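Long-range contact in papain-like protease (Human betacoronavirus 2c EMC/2012, PDB 4RNA), which probably cleaves the viral polyprotein as a cysteine protease of the papain-like family and, as in its relatives, may remove ubiquitin from host proteins: residues E218-Y226 with R234-T242. Residues are numbered along the deposited sequence; the frame is centred on the assembly and turned at random. Where two conformers were deposited one is given.
Sequences EDLRARMTY and RHRQLVEHT
The carbonyl oxygen of M224 receives R236 N as its hydrogen bond across 2.6 Å, with H235 CA adding a weaker CA-H...O contact. With the return bond from M224 N to R236 O this makes an antiparallel hydrogen-bonded pair, and Y226 with R234 repeats it nearer the zinc, illustrating how paired backbone bonds close a hairpin whose turn carries two of the zinc cysteines, C228 and C230. Between them lies the non-hydrogen-bonded pair T225-H235, where T225 OG1 meets H235 ND1 at the ring edge across a very short 2.5 Å, either atom a possible donor. The bent chain of R223 runs alongside this imidazole, its guanidinium turned 85° to the ring, while Q237 OE1 lies 3.2 Å from R223 CB.

On the opposite face, R234 CB sits over the Y226 ring, 4.3 Å from its centroid, in a CH-pi contact; the Y226 ring and R234 guanidinium planes lie 15° apart. The polar end of R234 continues to Q229 and E191. In the conformer given, R236 also salt-bridges E191, and M224 bends at its last torsion, bringing M224 CE against R236 CD.

Toward helix 217-221, which leads into strand 224-227, waters take over from direct backbone bonds. One water accepts from L238 N and donates to L220 O and A222 O; a second joins R221 O to L238 O and Q237 NE2; a third links R221 NE to H241 ND1, whose ring NE2 is hydrogen-bonded to A208 O. L220, its CG anti to its own backbone N (chi1 -176°), sends CD2 to L238 CD2 at 3.6 Å.

Direct bonds thus hold the hairpin beside the four-cysteine zinc site, characteristic of the zinc-binding fingers of coronavirus papain-like proteases, whereas buried leucines and bridging waters fasten the preceding helix to strand 234-242.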
loop_
_atom_site.group_PDB
_atom_site.type_symbol
_atom_site.label_atom_id
_atom_site.label_comp_id
_atom_site.label_asym_id
_atom_site.label_seq_id
_atom_site.Cartn_x
_atom_site.Cartn_y
_atom_site.Cartn_z
ATOM N N GLU A 218 -31.236 -3.619 -0.506
ATOM C CA GLU A 218 -32.028 -4.829 -0.097
ATOM C C GLU A 218 -31.152 -5.861 0.565
ATOM O O GLU A 218 -31.506 -6.316 1.640
ATOM C CB GLU A 218 -32.715 -5.515 -1.274
ATOM C CG GLU A 218 -33.827 -4.700 -1.861
ATOM C CD GLU A 218 -33.415 -4.071 -3.177
ATOM O OE1 GLU A 218 -34.288 -3.966 -4.083
ATOM O OE2 GLU A 218 -32.216 -3.704 -3.309
ATOM N N ASP A 219 -30.027 -6.246 -0.070
ATOM C CA ASP A 219 -29.092 -7.213 0.577
ATOM C C ASP A 219 -28.498 -6.668 1.829
ATOM O O ASP A 219 -28.387 -7.404 2.819
ATOM C CB ASP A 219 -28.040 -7.737 -0.370
ATOM C CG ASP A 219 -28.663 -8.560 -1.506
ATOM O OD1 ASP A 219 -29.652 -9.276 -1.202
ATOM O OD2 ASP A 219 -28.203 -8.515 -2.694
ATOM N N LEU A 220 -28.190 -5.377 1.837
ATOM C CA LEU A 220 -27.553 -4.783 3.003
ATOM C C LEU A 220 -28.442 -4.865 4.200
ATOM O O LEU A 220 -27.951 -5.015 5.347
ATOM C CB LEU A 220 -27.190 -3.313 2.768
ATOM C CG LEU A 220 -26.449 -2.617 3.862
ATOM C CD1 LEU A 220 -24.986 -3.090 4.037
ATOM C CD2 LEU A 220 -26.575 -1.094 3.684
ATOM N N ARG A 221 -29.741 -4.728 3.955
ATOM C CA ARG A 221 -30.729 -4.577 5.043
ATOM C C ARG A 221 -31.347 -5.925 5.466
ATOM O O ARG A 221 -32.141 -6.023 6.410
ATOM C CB ARG A 221 -31.836 -3.622 4.563
ATOM C CG ARG A 221 -31.404 -2.165 4.482
ATOM C CD ARG A 221 -32.513 -1.392 3.770
ATOM N NE ARG A 221 -32.211 0.047 3.707
ATOM C CZ ARG A 221 -33.051 1.007 3.302
ATOM N NH1 ARG A 221 -34.287 0.708 2.948
ATOM N NH2 ARG A 221 -32.646 2.272 3.259
ATOM N N ALA A 222 -31.025 -6.961 4.730
ATOM C CA ALA A 222 -31.623 -8.290 5.016
ATOM C C ALA A 222 -31.112 -8.872 6.354
ATOM O O ALA A 222 -30.018 -8.545 6.809
ATOM C CB ALA A 222 -31.319 -9.287 3.882
ATOM N N ARG A 223 -31.865 -9.829 6.889
ATOM C CA ARG A 223 -31.518 -10.493 8.143
ATOM C C ARG A 223 -30.601 -11.677 7.822
ATOM O O ARG A 223 -30.865 -12.428 6.890
ATOM C CB ARG A 223 -32.791 -10.977 8.881
ATOM C CG ARG A 223 -32.518 -11.576 10.276
ATOM C CD ARG A 223 -33.791 -12.073 11.010
ATOM N NE ARG A 223 -34.361 -13.264 10.367
ATOM C CZ ARG A 223 -35.576 -13.324 9.816
ATOM N NH1 ARG A 223 -36.388 -12.271 9.872
ATOM N NH2 ARG A 223 -35.994 -14.438 9.248
ATOM N N MET A 224 -29.492 -11.807 8.560
ATOM C CA MET A 224 -28.687 -13.039 8.485
ATOM C C MET A 224 -28.804 -13.763 9.800
ATOM O O MET A 224 -28.878 -13.122 10.900
ATOM C CB MET A 224 -27.191 -12.771 8.206
ATOM C CG MET A 224 -26.335 -14.050 8.268
ATOM S SD MET A 224 -24.549 -13.818 8.102
ATOM C CE MET A 224 -24.202 -12.881 9.597
ATOM N N THR A 225 -28.767 -15.088 9.701
ATOM C CA THR A 225 -28.974 -15.955 10.842
ATOM C C THR A 225 -27.920 -17.089 10.868
ATOM O O THR A 225 -27.608 -17.678 9.867
ATOM C CB THR A 225 -30.423 -16.545 10.777
ATOM O OG1 THR A 225 -31.399 -15.479 10.897
ATOM C CG2 THR A 225 -30.634 -17.664 11.843
ATOM N N TYR A 226 -27.382 -17.427 12.030
ATOM C CA TYR A 226 -26.528 -18.650 12.049
ATOM C C TYR A 226 -26.614 -19.211 13.507
ATOM O O TYR A 226 -27.424 -18.684 14.312
ATOM C CB TYR A 226 -25.086 -18.308 11.581
ATOM C CG TYR A 226 -24.509 -17.154 12.377
ATOM C CD1 TYR A 226 -24.832 -15.800 12.049
ATOM C CD2 TYR A 226 -23.665 -17.402 13.455
ATOM C CE1 TYR A 226 -24.318 -14.744 12.814
ATOM C CE2 TYR A 226 -23.169 -16.364 14.227
ATOM C CZ TYR A 226 -23.492 -15.040 13.896
ATOM O OH TYR A 226 -22.936 -14.048 14.675
ATOM N N ARG A 234 -28.917 -17.161 16.067
ATOM C CA ARG A 234 -28.327 -15.853 16.315
ATOM C C ARG A 234 -28.613 -15.073 15.027
ATOM O O ARG A 234 -28.496 -15.630 13.971
ATOM C CB ARG A 234 -26.806 -16.059 16.368
ATOM C CG ARG A 234 -26.159 -15.664 17.629
ATOM C CD ARG A 234 -24.665 -15.681 17.405
ATOM N NE ARG A 234 -24.311 -14.285 17.345
ATOM C CZ ARG A 234 -23.552 -13.626 18.238
ATOM N NH1 ARG A 234 -22.955 -14.254 19.275
ATOM N NH2 ARG A 234 -23.311 -12.331 18.049
ATOM N N HIS A 235 -28.980 -13.805 15.110
ATOM C CA HIS A 235 -29.234 -13.017 13.896
ATOM C C HIS A 235 -28.408 -11.751 13.799
ATOM O O HIS A 235 -27.980 -11.189 14.797
ATOM C CB HIS A 235 -30.700 -12.571 13.882
ATOM C CG HIS A 235 -31.659 -13.683 14.116
ATOM N ND1 HIS A 235 -32.022 -14.541 13.126
ATOM C CD2 HIS A 235 -32.300 -14.109 15.273
ATOM C CE1 HIS A 235 -32.907 -15.459 13.607
ATOM N NE2 HIS A 235 -33.058 -15.219 14.940
ATOM N N ARG A 236 -28.180 -11.259 12.602
ATOM C CA ARG A 236 -27.495 -9.975 12.404
ATOM C C ARG A 236 -28.349 -9.148 11.437
ATOM O O ARG A 236 -28.684 -9.656 10.321
ATOM C CB ARG A 236 -26.088 -10.260 11.806
ATOM C CG ARG A 236 -25.363 -9.113 11.103
ATOM C CD ARG A 236 -23.862 -9.429 10.945
ATOM N NE ARG A 236 -23.086 -8.329 10.353
ATOM C CZ ARG A 236 -22.568 -7.308 11.029
ATOM N NH1 ARG A 236 -22.691 -7.223 12.360
ATOM N NH2 ARG A 236 -21.891 -6.373 10.369
ATOM N N GLN A 237 -28.667 -7.929 11.802
ATOM C CA GLN A 237 -29.436 -7.096 10.878
ATOM C C GLN A 237 -29.137 -5.633 11.016
ATOM O O GLN A 237 -28.961 -5.134 12.132
ATOM C CB GLN A 237 -30.965 -7.379 11.038
ATOM C CG GLN A 237 -31.871 -6.627 10.089
ATOM C CD GLN A 237 -33.313 -7.104 10.180
ATOM O OE1 GLN A 237 -33.591 -8.282 10.487
ATOM N NE2 GLN A 237 -34.236 -6.176 9.959
ATOM N N LEU A 238 -29.088 -4.920 9.879
ATOM C CA LEU A 238 -29.051 -3.448 9.903
ATOM C C LEU A 238 -30.380 -2.787 10.454
ATOM O O LEU A 238 -31.462 -2.996 9.926
ATOM C CB LEU A 238 -28.713 -2.941 8.483
ATOM C CG LEU A 238 -28.514 -1.420 8.339
ATOM C CD1 LEU A 238 -27.341 -0.844 9.181
ATOM C CD2 LEU A 238 -28.364 -1.113 6.841
ATOM N N VAL A 239 -30.308 -2.042 11.558
ATOM C CA VAL A 239 -31.537 -1.473 12.098
ATOM C C VAL A 239 -31.657 0.069 11.928
ATOM O O VAL A 239 -32.773 0.644 11.950
ATOM C CB VAL A 239 -31.749 -1.874 13.570
ATOM C CG1 VAL A 239 -32.074 -3.385 13.634
ATOM C CG2 VAL A 239 -30.521 -1.508 14.400
ATOM N N GLU A 240 -30.531 0.737 11.709
ATOM C CA GLU A 240 -30.625 2.179 11.431
ATOM C C GLU A 240 -29.498 2.601 10.503
ATOM O O GLU A 240 -28.372 2.112 10.601
ATOM C CB GLU A 240 -30.590 2.986 12.725
ATOM C CG GLU A 240 -31.165 4.372 12.569
ATOM C CD GLU A 240 -30.277 5.414 13.212
ATOM O OE1 GLU A 240 -29.657 6.225 12.473
ATOM O OE2 GLU A 240 -30.165 5.398 14.457
ATOM N N HIS A 241 -29.820 3.500 9.588
ATOM C CA HIS A 241 -28.861 3.924 8.583
ATOM C C HIS A 241 -29.140 5.332 8.134
ATOM O O HIS A 241 -30.173 5.616 7.546
ATOM C CB HIS A 241 -28.857 2.959 7.411
ATOM C CG HIS A 241 -27.549 2.912 6.696
ATOM N ND1 HIS A 241 -27.364 2.232 5.527
ATOM C CD2 HIS A 241 -26.316 3.478 7.026
ATOM C CE1 HIS A 241 -26.062 2.344 5.153
ATOM N NE2 HIS A 241 -25.430 3.124 6.053
ATOM N N THR A 242 -28.202 6.231 8.380
ATOM C CA THR A 242 -28.403 7.593 7.940
ATOM C C THR A 242 -27.093 8.140 7.365
ATOM O O THR A 242 -26.092 8.240 8.077
ATOM C CB THR A 242 -28.973 8.470 9.082
ATOM O OG1 THR A 242 -28.847 9.831 8.670
ATOM C CG2 THR A 242 -28.172 8.304 10.344
HETATM O O HOH W 1 -29.042 -6.094 7.690
HETATM O O HOH W 2 -32.837 -4.137 7.984
HETATM O O HOH W 3 -29.604 1.297 3.909
#